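Local structure of hypothetical protein XAC2396 (Xanthomonas axonopodis pv. citri, 2G3W) at residues A[45-50]-A[67-72]; A[27-32]-A[55-60]; A[41-46]-A[82-87]; A[94-99]-A[127-132]; A[12-15]-A[20-23]. The protein is of unknown function but has a compact fold built around a variation of the PD-(D/E)XK nuclease motif. One frame throughout, in Å; residues are numbered along the deposited sequence.

Interaction 1. Residues A[45-50]-A[67-72]; sequences LAFALF and PDLWRR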
# COMPACT_ATOMS: atom_id res chain seq x y z
N LEU A 45 9.81 -13.82 10.33
CA LEU A 45 8.86 -12.71 10.20
C LEU A 45 7.87 -12.95 9.03
O LEU A 45 6.67 -12.63 9.15
CB LEU A 45 9.62 -11.36 10.04
CG LEU A 45 8.78 -10.11 9.75
CD1 LEU A 45 7.79 -9.78 10.83
CD2 LEU A 45 9.68 -8.91 9.44
N ALA A 46 8.37 -13.46 7.90
CA ALA A 46 7.54 -13.72 6.72
C ALA A 46 6.45 -14.74 7.02
O ALA A 46 5.29 -14.57 6.62
CB ALA A 46 8.38 -14.19 5.54
N PHE A 47 6.84 -15.80 7.73
CA PHE A 47 5.85 -16.75 8.16
C PHE A 47 4.75 -16.03 8.97
O PHE A 47 3.56 -16.22 8.71
CB PHE A 47 6.52 -17.91 8.94
CG PHE A 47 5.58 -19.07 9.18
CD1 PHE A 47 4.58 -18.95 10.11
CD2 PHE A 47 5.68 -20.25 8.44
CE1 PHE A 47 3.67 -20.00 10.34
CE2 PHE A 47 4.78 -21.32 8.68
CZ PHE A 47 3.77 -21.18 9.61
N ALA A 48 5.14 -15.17 9.91
CA ALA A 48 4.18 -14.47 10.74
C ALA A 48 3.29 -13.52 9.95
O ALA A 48 2.09 -13.36 10.29
CB ALA A 48 4.88 -13.73 11.87
N LEU A 49 3.84 -12.88 8.92
CA LEU A 49 3.03 -11.98 8.07
C LEU A 49 1.96 -12.73 7.26
O LEU A 49 0.91 -12.17 6.95
CB LEU A 49 3.91 -11.11 7.16
CG LEU A 49 4.89 -10.15 7.86
CD1 LEU A 49 5.70 -9.33 6.84
CD2 LEU A 49 4.13 -9.24 8.83
N PHE A 50 2.22 -13.99 6.94
CA PHE A 50 1.38 -14.76 6.04
C PHE A 50 0.83 -16.05 6.65
O PHE A 50 0.40 -16.94 5.93
CB PHE A 50 2.18 -15.07 4.76
CG PHE A 50 2.43 -13.85 3.93
CD1 PHE A 50 1.42 -13.33 3.14
CD2 PHE A 50 3.63 -13.16 4.04
CE1 PHE A 50 1.61 -12.18 2.45
CE2 PHE A 50 3.83 -12.01 3.35
CZ PHE A 50 2.82 -11.52 2.53
N PRO A 67 10.35 -22.00 -3.26
CA PRO A 67 10.45 -20.66 -2.70
C PRO A 67 10.98 -20.74 -1.27
O PRO A 67 11.20 -21.83 -0.75
CB PRO A 67 8.99 -20.21 -2.68
CG PRO A 67 8.22 -21.47 -2.44
CD PRO A 67 8.97 -22.52 -3.22
N ASP A 68 11.17 -19.60 -0.62
CA ASP A 68 11.47 -19.63 0.82
C ASP A 68 10.30 -20.06 1.66
O ASP A 68 10.46 -20.75 2.68
CB ASP A 68 12.02 -18.29 1.25
CG ASP A 68 13.29 -17.96 0.51
OD1 ASP A 68 14.28 -18.73 0.62
OD2 ASP A 68 13.30 -16.96 -0.20
N LEU A 69 9.11 -19.63 1.27
CA LEU A 69 7.90 -20.18 1.93
C LEU A 69 6.83 -20.44 0.91
O LEU A 69 6.79 -19.78 -0.12
CB LEU A 69 7.34 -19.24 3.01
CG LEU A 69 8.25 -18.67 4.10
CD1 LEU A 69 9.04 -17.44 3.60
CD2 LEU A 69 7.38 -18.29 5.29
N TRP A 70 5.93 -21.38 1.22
CA TRP A 70 4.76 -21.62 0.36
C TRP A 70 3.60 -22.33 1.04
O TRP A 70 3.80 -23.08 2.01
CB TRP A 70 5.13 -22.37 -0.93
CG TRP A 70 5.91 -23.66 -0.80
CD1 TRP A 70 6.42 -24.24 0.33
CD2 TRP A 70 6.31 -24.49 -1.90
NE1 TRP A 70 7.09 -25.41 -0.00
CE2 TRP A 70 7.05 -25.58 -1.36
CE3 TRP A 70 6.14 -24.41 -3.29
CZ2 TRP A 70 7.59 -26.58 -2.17
CZ3 TRP A 70 6.68 -25.41 -4.09
CH2 TRP A 70 7.39 -26.48 -3.53
N ARG A 71 2.41 -22.02 0.54
CA ARG A 71 1.21 -22.77 0.86
C ARG A 71 0.77 -23.42 -0.45
O ARG A 71 0.65 -22.76 -1.49
CB ARG A 71 0.13 -21.85 1.41
CG ARG A 71 -1.16 -22.60 1.71
CD ARG A 71 -2.20 -21.71 2.35
NE ARG A 71 -2.68 -20.67 1.44
CZ ARG A 71 -2.39 -19.38 1.55
NH1 ARG A 71 -1.59 -18.94 2.53
NH2 ARG A 71 -2.89 -18.51 0.69
N ARG A 72 0.57 -24.73 -0.41
CA ARG A 72 0.16 -25.46 -1.59
C ARG A 72 -1.24 -26.06 -1.41
O ARG A 72 -1.57 -26.50 -0.31
CB ARG A 72 1.18 -26.55 -1.91
CG ARG A 72 2.53 -26.01 -2.37
CD ARG A 72 3.51 -27.15 -2.44
NE ARG A 72 4.11 -27.37 -1.13
CZ ARG A 72 4.92 -28.38 -0.82
NH1 ARG A 72 5.22 -29.28 -1.72
NH2 ARG A 72 5.42 -28.47 0.41
O HOH W 1 -1.81 -16.85 4.17
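Leu69 drives both of its methyl branches into the last turn of helix 37-49, and this one leucine makes nearly all of the close packing between residues 45-50 and 67-72. Its CG lies anti to its own carbonyl carbon (chi1 -51°), which carries the isobutyl fork off the strand and onto the helix. Leu69 CD1 rests 3.8 Å from Ala46 CB. Leu69 CD2 settles against the helix backbone itself, 3.5 Å from Phe47 N, and also meets Phe47 CB at 3.8 Å. Phe47 CG, anti to the backbone N (chi1 -169°), carries the ring to one side, and Leu69 CD2 meets it obliquely. No direct hydrogen bond joins the segments; Ala46, Phe47 and Leu69 are buried and meet by van der Waals packing.

The other half is loose and wet. Beyond the helix, Phe50 O and Arg71 NH1 stand 4.4 Å apart, the carbonyl oxygen near the guanidinium plane at its edge. A water fills the gap, donating to Phe50 O at 2.8 Å and accepting a weak bond from Arg71 NH1. Asp52 gives Arg71 a further long, weak ion pair. Strand 69-72 runs between strands 56-57 and 78-84, and opens with a classic beta bulge in which Asp68 and Leu69 both face Ile82. Helix 37-49 packs across this part of the sheet, with Ala46 also on Ile105 of strand 101-106.

Interaction 2. Residues A[27-32]-A[55-60]; sequences LTLAQH and LEFGRG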
# COMPACT_ATOMS: atom_id res chain seq x y z
N LEU A 27 7.18 -23.76 15.37
CA LEU A 27 7.96 -23.88 14.15
C LEU A 27 9.38 -24.42 14.38
O LEU A 27 9.93 -24.27 15.46
CB LEU A 27 8.07 -22.50 13.47
CG LEU A 27 6.74 -21.84 13.07
CD1 LEU A 27 7.05 -20.55 12.40
CD2 LEU A 27 5.90 -22.72 12.16
N THR A 28 9.93 -24.99 13.32
CA THR A 28 11.30 -25.47 13.22
C THR A 28 11.86 -24.90 11.94
O THR A 28 11.19 -24.96 10.89
CB THR A 28 11.26 -27.02 13.18
OG1 THR A 28 11.28 -27.50 14.53
CG2 THR A 28 12.42 -27.62 12.39
N LEU A 29 13.05 -24.29 12.03
CA LEU A 29 13.72 -23.69 10.87
C LEU A 29 15.12 -24.19 10.78
O LEU A 29 15.89 -24.10 11.75
CB LEU A 29 13.75 -22.14 10.96
CG LEU A 29 12.46 -21.34 10.94
CD1 LEU A 29 11.97 -21.17 12.38
CD2 LEU A 29 12.76 -19.98 10.30
N ALA A 30 15.46 -24.77 9.63
CA ALA A 30 16.82 -25.22 9.37
C ALA A 30 17.56 -24.03 8.79
O ALA A 30 17.20 -23.57 7.74
CB ALA A 30 16.84 -26.37 8.38
N GLN A 31 18.57 -23.53 9.48
CA GLN A 31 19.35 -22.39 8.96
C GLN A 31 20.51 -22.88 8.08
O GLN A 31 21.46 -23.48 8.58
CB GLN A 31 19.91 -21.54 10.09
CG GLN A 31 20.67 -20.30 9.59
CD GLN A 31 20.99 -19.31 10.70
OE1 GLN A 31 20.71 -19.56 11.87
NE2 GLN A 31 21.56 -18.16 10.33
N HIS A 32 20.41 -22.63 6.78
CA HIS A 32 21.43 -23.04 5.80
C HIS A 32 22.76 -22.38 6.18
O HIS A 32 22.77 -21.28 6.71
CB HIS A 32 20.97 -22.60 4.40
CG HIS A 32 21.90 -23.02 3.29
ND1 HIS A 32 21.75 -24.19 2.59
CD2 HIS A 32 22.98 -22.40 2.76
CE1 HIS A 32 22.70 -24.29 1.68
NE2 HIS A 32 23.47 -23.22 1.76
N LEU A 55 0.93 -23.01 5.60
CA LEU A 55 2.18 -22.38 5.20
C LEU A 55 3.32 -23.29 5.64
O LEU A 55 3.33 -23.78 6.79
CB LEU A 55 2.32 -20.99 5.82
CG LEU A 55 3.45 -20.06 5.33
CD1 LEU A 55 3.38 -19.92 3.79
CD2 LEU A 55 3.34 -18.70 5.94
N GLU A 56 4.26 -23.54 4.73
CA GLU A 56 5.48 -24.27 5.07
C GLU A 56 6.72 -23.54 4.54
O GLU A 56 6.66 -22.86 3.52
CB GLU A 56 5.44 -25.69 4.50
CG GLU A 56 4.47 -26.58 5.27
CD GLU A 56 4.05 -27.81 4.51
OE1 GLU A 56 4.58 -28.04 3.39
OE2 GLU A 56 3.18 -28.54 5.04
N PHE A 57 7.83 -23.71 5.25
CA PHE A 57 9.14 -23.30 4.72
C PHE A 57 9.55 -24.23 3.58
O PHE A 57 9.40 -25.45 3.69
CB PHE A 57 10.20 -23.31 5.84
CG PHE A 57 9.90 -22.32 6.96
CD1 PHE A 57 9.96 -20.95 6.74
CD2 PHE A 57 9.55 -22.77 8.24
CE1 PHE A 57 9.67 -20.02 7.76
CE2 PHE A 57 9.26 -21.85 9.28
CZ PHE A 57 9.31 -20.48 9.03
N GLY A 58 10.02 -23.65 2.48
CA GLY A 58 10.59 -24.44 1.39
C GLY A 58 12.09 -24.51 1.62
O GLY A 58 12.61 -23.87 2.54
N ARG A 59 12.81 -25.29 0.82
CA ARG A 59 14.28 -25.18 0.88
C ARG A 59 14.77 -24.33 -0.28
O ARG A 59 15.53 -24.81 -1.15
CB ARG A 59 14.98 -26.53 0.92
CG ARG A 59 14.37 -27.53 1.86
CD ARG A 59 13.40 -28.43 1.12
NE ARG A 59 14.09 -29.42 0.29
CZ ARG A 59 13.47 -30.30 -0.49
NH1 ARG A 59 12.15 -30.30 -0.57
NH2 ARG A 59 14.16 -31.19 -1.20
N GLY A 60 14.31 -23.08 -0.31
CA GLY A 60 14.65 -22.17 -1.39
C GLY A 60 16.12 -21.79 -1.44
O GLY A 60 16.50 -20.93 -2.24
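Strands 21-31 and 56-57 are the two outermost strands of the chain's mixed sheet, and the sheet curls far enough for these ends to meet through the ring of Phe57 without pairing their backbones. The nearest alpha carbons, those of Leu29 and Phe57, are still 7.7 Å apart, and the segments share no hydrogen bond; side chains span the space between them. The ring of Phe57 projects at strand 21-31 and is met by two leucines from different directions. Leu29 comes over one face: its CD2 sits 4.2 Å from the Phe57 ring centroid, 28° off the normal, a CH-pi contact. Its branch point joins in, Leu29 CG lying 3.6 Å from Phe57 CE2. With chi1 at -64° and CG beside the backbone N, the Leu29 fork is brought back to the ring although its CB leaves the strand at a slant to it. Leu27 touches the rim instead. Leu27 CD1 lies near the ring plane, 4.0 Å from Phe57 CE2, and the two side chains cross at about a right angle. Between the leucines, Thr28 O approaches Phe57 CD2 obliquely at 3.8 Å; it is the polar atom of strand 21-31 that comes near the ring. Phe47 of helix 37-49 meets the same ring at a plane angle of about 40°, and Arg43 also touches it. With no hydrogen bond between the segments, the junction rests mainly on apolar and CH-pi packing round one ring, which carries little directional constraint.

Interaction 3. Residues A[41-46]-A[82-87]; sequences MVRLLA and IDLGQP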
# COMPACT_ATOMS: atom_id res chain seq x y z
N MSE A 41 15.69 -14.58 10.35
CA MSE A 41 14.65 -13.87 11.09
C MSE A 41 13.63 -13.21 10.13
O MSE A 41 12.45 -13.09 10.46
CB MSE A 41 15.25 -12.86 12.12
CG MSE A 41 16.11 -13.52 13.23
SE MSE A 41 15.02 -14.70 14.30
CE MSE A 41 13.92 -13.35 15.12
N VAL A 42 14.08 -12.80 8.97
CA VAL A 42 13.16 -12.29 7.93
C VAL A 42 12.24 -13.43 7.49
O VAL A 42 11.02 -13.21 7.29
CB VAL A 42 13.88 -11.68 6.70
CG1 VAL A 42 12.89 -11.32 5.57
CG2 VAL A 42 14.63 -10.39 7.09
N ARG A 43 12.78 -14.67 7.37
CA ARG A 43 11.91 -15.80 7.03
C ARG A 43 10.89 -16.07 8.14
O ARG A 43 9.73 -16.38 7.88
CB ARG A 43 12.70 -17.09 6.84
CG ARG A 43 13.58 -17.23 5.63
CD ARG A 43 13.58 -18.76 5.31
NE ARG A 43 14.58 -19.45 6.13
CZ ARG A 43 14.46 -20.65 6.68
NH1 ARG A 43 13.33 -21.35 6.61
NH2 ARG A 43 15.49 -21.13 7.38
N LEU A 44 11.35 -16.02 9.39
CA LEU A 44 10.44 -16.18 10.51
C LEU A 44 9.38 -15.07 10.50
O LEU A 44 8.19 -15.34 10.63
CB LEU A 44 11.21 -16.18 11.84
CG LEU A 44 10.35 -16.44 13.06
CD1 LEU A 44 9.74 -17.86 12.97
CD2 LEU A 44 11.16 -16.23 14.31
N LEU A 45 9.81 -13.82 10.33
CA LEU A 45 8.86 -12.71 10.20
C LEU A 45 7.87 -12.95 9.03
O LEU A 45 6.67 -12.63 9.15
CB LEU A 45 9.62 -11.36 10.04
CG LEU A 45 8.78 -10.11 9.75
CD1 LEU A 45 7.79 -9.78 10.83
CD2 LEU A 45 9.68 -8.91 9.44
N ALA A 46 8.37 -13.46 7.90
CA ALA A 46 7.54 -13.72 6.72
C ALA A 46 6.45 -14.74 7.02
O ALA A 46 5.29 -14.57 6.62
CB ALA A 46 8.38 -14.19 5.54
N ILE A 82 6.47 -17.42 -1.68
CA ILE A 82 7.19 -16.28 -1.10
C ILE A 82 8.71 -16.38 -1.28
O ILE A 82 9.31 -17.37 -0.84
CB ILE A 82 6.85 -16.12 0.44
CG1 ILE A 82 5.32 -16.12 0.70
CG2 ILE A 82 7.54 -14.85 1.00
CD1 ILE A 82 4.90 -16.24 2.17
N ASP A 83 9.33 -15.39 -1.93
CA ASP A 83 10.78 -15.34 -2.12
C ASP A 83 11.36 -14.12 -1.40
O ASP A 83 10.80 -13.01 -1.49
CB ASP A 83 11.18 -15.26 -3.61
CG ASP A 83 11.22 -16.63 -4.30
OD1 ASP A 83 11.46 -17.64 -3.65
OD2 ASP A 83 10.95 -16.70 -5.50
N LEU A 84 12.46 -14.33 -0.66
CA LEU A 84 13.03 -13.24 0.11
C LEU A 84 14.11 -12.63 -0.72
O LEU A 84 14.70 -13.29 -1.59
CB LEU A 84 13.60 -13.69 1.47
CG LEU A 84 12.66 -14.64 2.25
CD1 LEU A 84 13.41 -15.26 3.42
CD2 LEU A 84 11.40 -13.94 2.71
N GLY A 85 14.36 -11.35 -0.49
CA GLY A 85 15.46 -10.67 -1.17
C GLY A 85 15.07 -9.97 -2.45
O GLY A 85 13.98 -9.35 -2.57
N GLN A 86 15.98 -10.06 -3.42
CA GLN A 86 15.86 -9.34 -4.64
C GLN A 86 15.94 -10.34 -5.78
O GLN A 86 16.95 -10.35 -6.52
CB GLN A 86 17.09 -8.44 -4.79
CG GLN A 86 16.78 -7.03 -4.99
CD GLN A 86 17.13 -6.25 -3.77
OE1 GLN A 86 18.18 -5.61 -3.76
NE2 GLN A 86 16.29 -6.32 -2.72
N PRO A 87 14.90 -11.19 -5.94
CA PRO A 87 15.00 -12.14 -7.07
C PRO A 87 15.15 -11.51 -8.44
O PRO A 87 14.59 -10.46 -8.71
CB PRO A 87 13.66 -12.90 -7.00
CG PRO A 87 12.82 -12.17 -6.12
CD PRO A 87 13.67 -11.39 -5.17
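Helix 41-46 and strand 82-84 run roughly antiparallel, at 153°, with axes 9.9 Å apart at closest approach. This is helix-on-sheet packing in the core of the alpha/beta fold: part of helix 37-49 lies over strand 78-84, and the alpha carbons of Arg43 and Leu84 come within 7.5 Å. Leu84 is the strand's main contribution. Its CG stands anti to its carbonyl carbon (chi1 -45°), so that CD2 faces the helix. Leu84 CD2 lies between residues one helical turn apart, 4.1 Å from Ala46 CB on one side and 4.2 Å from Val42 CG1. Val42 and Leu84 slide past each other in opposite directions. The aliphatic stem of Arg43 lies beside Leu84, but their modelled approach is too close to be trusted. All four residues are buried, and no hydrogen bond links the segments. Farther out, Arg43 forms a salt bridge through NE with Glu35, while its NH2 reaches Ala30 O in a weak hydrogen bond. The Leu84 backbone is gripped too, its N bonded to Asp68 OD2. Chi1 of 173° sets Val42 CG1 anti to the backbone N, on the side of Leu84 CD2.

Interaction 4. Residues A[94-99]-A[127-132]; sequences KACNRS and RNLRVI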
# COMPACT_ATOMS: atom_id res chain seq x y z
N LYS A 94 8.79 -16.56 -13.13
CA LYS A 94 8.48 -17.94 -12.74
C LYS A 94 7.47 -17.99 -11.59
O LYS A 94 6.47 -18.73 -11.65
CB LYS A 94 9.76 -18.67 -12.32
CG LYS A 94 9.53 -20.13 -11.85
CD LYS A 94 10.57 -20.64 -10.84
N ALA A 95 7.73 -17.21 -10.54
CA ALA A 95 6.85 -17.29 -9.37
C ALA A 95 5.41 -16.87 -9.73
O ALA A 95 4.45 -17.54 -9.34
CB ALA A 95 7.41 -16.48 -8.22
N CYS A 96 5.25 -15.80 -10.52
CA CYS A 96 3.91 -15.34 -10.89
C CYS A 96 3.19 -16.34 -11.79
O CYS A 96 1.95 -16.51 -11.74
CB CYS A 96 3.95 -13.96 -11.55
SG CYS A 96 4.06 -12.61 -10.33
N ASN A 97 3.97 -17.01 -12.62
CA ASN A 97 3.43 -17.97 -13.53
C ASN A 97 3.10 -19.28 -12.82
O ASN A 97 2.18 -19.97 -13.23
CB ASN A 97 4.39 -18.16 -14.70
CG ASN A 97 3.83 -19.02 -15.78
OD1 ASN A 97 2.83 -18.69 -16.40
ND2 ASN A 97 4.49 -20.13 -16.04
N ARG A 98 3.81 -19.58 -11.74
CA ARG A 98 3.68 -20.89 -11.07
C ARG A 98 2.68 -20.94 -9.90
O ARG A 98 2.27 -22.02 -9.50
CB ARG A 98 5.04 -21.38 -10.59
CG ARG A 98 5.71 -22.37 -11.53
CD ARG A 98 5.66 -23.80 -11.00
NE ARG A 98 6.52 -23.95 -9.83
CZ ARG A 98 7.78 -24.42 -9.86
NH1 ARG A 98 8.33 -24.80 -11.01
NH2 ARG A 98 8.48 -24.50 -8.74
N SER A 99 2.30 -19.78 -9.38
CA SER A 99 1.53 -19.72 -8.13
C SER A 99 0.39 -18.72 -8.27
O SER A 99 0.48 -17.77 -9.05
CB SER A 99 2.48 -19.41 -6.94
OG SER A 99 1.82 -19.03 -5.73
N ARG A 127 -0.20 -9.32 -12.44
CA ARG A 127 -1.41 -8.97 -11.66
C ARG A 127 -1.57 -9.76 -10.32
O ARG A 127 -2.46 -9.46 -9.50
CB ARG A 127 -2.69 -9.02 -12.55
CG ARG A 127 -3.14 -10.45 -12.89
CD ARG A 127 -4.46 -10.52 -13.68
NE ARG A 127 -5.42 -9.43 -13.43
CZ ARG A 127 -6.41 -9.45 -12.53
NH1 ARG A 127 -6.58 -10.50 -11.74
NH2 ARG A 127 -7.21 -8.41 -12.41
N ASN A 128 -0.70 -10.75 -10.08
CA ASN A 128 -0.83 -11.64 -8.93
C ASN A 128 0.42 -11.56 -8.06
O ASN A 128 0.72 -12.46 -7.28
CB ASN A 128 -1.09 -13.08 -9.38
CG ASN A 128 0.08 -13.67 -10.20
OD1 ASN A 128 0.78 -12.97 -10.93
ND2 ASN A 128 0.28 -14.99 -10.08
N LEU A 129 1.13 -10.46 -8.21
CA LEU A 129 2.37 -10.24 -7.50
C LEU A 129 2.18 -9.27 -6.35
O LEU A 129 1.51 -8.25 -6.49
CB LEU A 129 3.40 -9.66 -8.48
CG LEU A 129 4.77 -9.21 -7.93
CD1 LEU A 129 5.50 -10.35 -7.26
CD2 LEU A 129 5.58 -8.68 -9.12
N ARG A 130 2.73 -9.61 -5.19
CA ARG A 130 2.82 -8.70 -4.05
C ARG A 130 4.30 -8.39 -3.76
O ARG A 130 5.11 -9.31 -3.63
CB ARG A 130 2.16 -9.37 -2.81
CG ARG A 130 2.21 -8.53 -1.53
CD ARG A 130 1.55 -9.32 -0.34
NE ARG A 130 0.14 -9.50 -0.64
CZ ARG A 130 -0.80 -8.57 -0.48
NH1 ARG A 130 -0.52 -7.36 0.02
NH2 ARG A 130 -2.03 -8.84 -0.84
N VAL A 131 4.67 -7.12 -3.71
CA VAL A 131 6.05 -6.78 -3.41
C VAL A 131 6.01 -5.95 -2.15
O VAL A 131 5.25 -4.97 -2.04
CB VAL A 131 6.77 -5.98 -4.56
CG1 VAL A 131 8.23 -5.58 -4.11
CG2 VAL A 131 6.81 -6.82 -5.83
N ILE A 132 6.77 -6.40 -1.15
CA ILE A 132 6.92 -5.62 0.07
C ILE A 132 8.38 -5.33 0.40
O ILE A 132 9.30 -6.08 0.00
CB ILE A 132 6.20 -6.23 1.28
CG1 ILE A 132 6.93 -7.40 1.83
CG2 ILE A 132 4.68 -6.60 0.99
CD1 ILE A 132 6.60 -7.59 3.27
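The last turns of helix 89-98 come up beside the beginning of strand 129-133, bringing the alpha carbons of Cys96 and Leu129 to 6.3 Å. The polar link is the side chain of Asn128, the residue just before the strand. Asn128 ND2 donates to Cys96 O at 2.8 Å, with an N-H...O angle of 164°. The oxygen is met in the carbonyl plane on a lone pair, at a C=O...N angle of 123°, and it lies close to the amide plane of Asn128. The amide gets there because Asn128 CG is placed between its backbone N and carbonyl carbon (chi1 64°). Ser99 O is also near, 3.0 Å from Asn128 ND2, and Arg100 O takes a hydrogen bond from the same nitrogen. Cys96 SG packs against the root of the Leu129 side chain, 3.5 Å from Leu129 CB, and lies 3.4 Å from Asn128 OD1. Thus one amide gathers carbonyls from the helix end and the residue leading into strand 101-106. Cys96 and Ala95 also touch Ala102 of that strand. The Asn128 bond is a local addition to a helix lying on the parallel pair 101-106 and 129-133, ordinary layered alpha/beta packing consistent with a PD-(D/E)XK-like core.

Interaction 5. Residues A[12-15]-A[20-23]; sequences LQIS and GYYA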
# COMPACT_ATOMS: atom_id res chain seq x y z
N LEU A 12 5.36 -18.90 17.86
CA LEU A 12 4.75 -17.61 17.54
C LEU A 12 3.32 -17.53 18.06
O LEU A 12 2.47 -18.35 17.70
CB LEU A 12 4.76 -17.37 16.02
CG LEU A 12 6.08 -17.45 15.24
CD1 LEU A 12 5.85 -17.28 13.75
CD2 LEU A 12 7.07 -16.41 15.76
N GLN A 13 3.08 -16.56 18.94
CA GLN A 13 1.74 -16.20 19.33
C GLN A 13 1.35 -14.93 18.59
O GLN A 13 1.84 -13.84 18.91
CB GLN A 13 1.62 -16.02 20.84
CG GLN A 13 0.17 -15.99 21.34
CD GLN A 13 -0.58 -17.29 21.10
OE1 GLN A 13 -0.37 -18.28 21.81
NE2 GLN A 13 -1.48 -17.29 20.13
N ILE A 14 0.50 -15.11 17.59
CA ILE A 14 0.17 -14.07 16.60
C ILE A 14 -1.18 -13.43 16.90
O ILE A 14 -2.16 -14.11 17.19
CB ILE A 14 0.20 -14.64 15.16
CG1 ILE A 14 1.55 -15.32 14.89
CG2 ILE A 14 -0.10 -13.53 14.10
CD1 ILE A 14 1.73 -15.77 13.46
N SER A 15 -1.20 -12.10 16.89
CA SER A 15 -2.40 -11.30 17.06
C SER A 15 -2.45 -10.33 15.90
O SER A 15 -1.87 -9.23 15.96
CB SER A 15 -2.36 -10.56 18.38
OG SER A 15 -2.43 -11.47 19.45
N GLY A 20 -7.87 -10.52 11.13
CA GLY A 20 -8.69 -11.33 12.01
C GLY A 20 -8.03 -12.68 12.25
O GLY A 20 -8.71 -13.71 12.34
N TYR A 21 -6.70 -12.68 12.38
CA TYR A 21 -5.93 -13.90 12.58
C TYR A 21 -5.27 -13.98 13.95
O TYR A 21 -4.36 -13.20 14.26
CB TYR A 21 -4.87 -14.05 11.49
CG TYR A 21 -4.18 -15.39 11.50
CD1 TYR A 21 -4.74 -16.47 10.82
CD2 TYR A 21 -2.99 -15.58 12.19
CE1 TYR A 21 -4.12 -17.72 10.82
CE2 TYR A 21 -2.36 -16.82 12.20
CZ TYR A 21 -2.92 -17.88 11.51
OH TYR A 21 -2.32 -19.10 11.51
N TYR A 22 -5.74 -14.93 14.76
CA TYR A 22 -5.17 -15.24 16.07
C TYR A 22 -4.87 -16.73 16.09
O TYR A 22 -5.79 -17.54 15.98
CB TYR A 22 -6.15 -14.82 17.20
CG TYR A 22 -6.62 -13.41 17.00
CD1 TYR A 22 -5.88 -12.34 17.49
CD2 TYR A 22 -7.76 -13.13 16.25
CE1 TYR A 22 -6.26 -11.03 17.26
CE2 TYR A 22 -8.16 -11.82 16.02
CZ TYR A 22 -7.41 -10.77 16.53
OH TYR A 22 -7.78 -9.46 16.31
N ALA A 23 -3.59 -17.08 16.18
CA ALA A 23 -3.21 -18.49 16.28
C ALA A 23 -1.82 -18.65 16.85
O ALA A 23 -1.04 -17.69 16.91
CB ALA A 23 -3.32 -19.18 14.92
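The ring of Tyr21 receives Ile14 CG2 at its edge, near the ring plane and 4.0 Å from Tyr21 CD2, while the ring of Tyr22 is met obliquely by Ser15, whose CA lies 3.7 Å from Tyr22 CD1. Arg19 adds a cation-pi contact to Tyr21, and Tyr74 of the second subunit packs on Tyr22. The rings flank the hairpin of strands 6-16 and 21-31. Segments 12-15 and 21-23 run antiparallel at 156°, and the pairing begins at a G1 beta bulge, where Gly20 and Tyr21 both face Asp16. Ile14 and Ala23 form the hydrogen-bonded pair. Ile14 N donates to Ala23 O at 3.1 Å, and the return bond, Ala23 N to Ile14 O, is weak at 3.4 Å. A CA-H...O contact from Tyr22 CA to Ile14 O, also 3.4 Å, supplements it. Ser15 and Tyr22 make the next, non-hydrogen-bonded pair, with their side chains on the other face from Ile14 and Ala23. Ile14 CG2, anti to its backbone N, reaches toward Tyr21, whose hydroxyl is hydrogen-bonded to His25. Backbone bonds therefore set the register here, Tyr21 is further held by His25 and Arg19, and Tyr22 packs on the partner subunit.

All five interactions draw on one mixed sheet and the helices packed on it. Along the chain interaction 5 comes first, at the hairpin of strands 6-16 and 21-31. Interactions 2, 1 and 3 follow, interleaved, and interaction 4 opens after they have closed. Helix 37-49 is the hub: interactions 1 and 3 share Leu45 and Ala46, with centres about 8 Å apart, and interaction 2 touches both through Phe47 and Arg43. Interaction 5 reaches the same helix through Leu12 and Ile14. Interaction 4, about 25 Å between centres from interaction 5, touches interaction 1 through Arg130 and Phe50. Interactions 1, 2 and 3 join helix 37-49 and the outer strands into one core, while interaction 4 fixes helix 89-98 to the parallel strands.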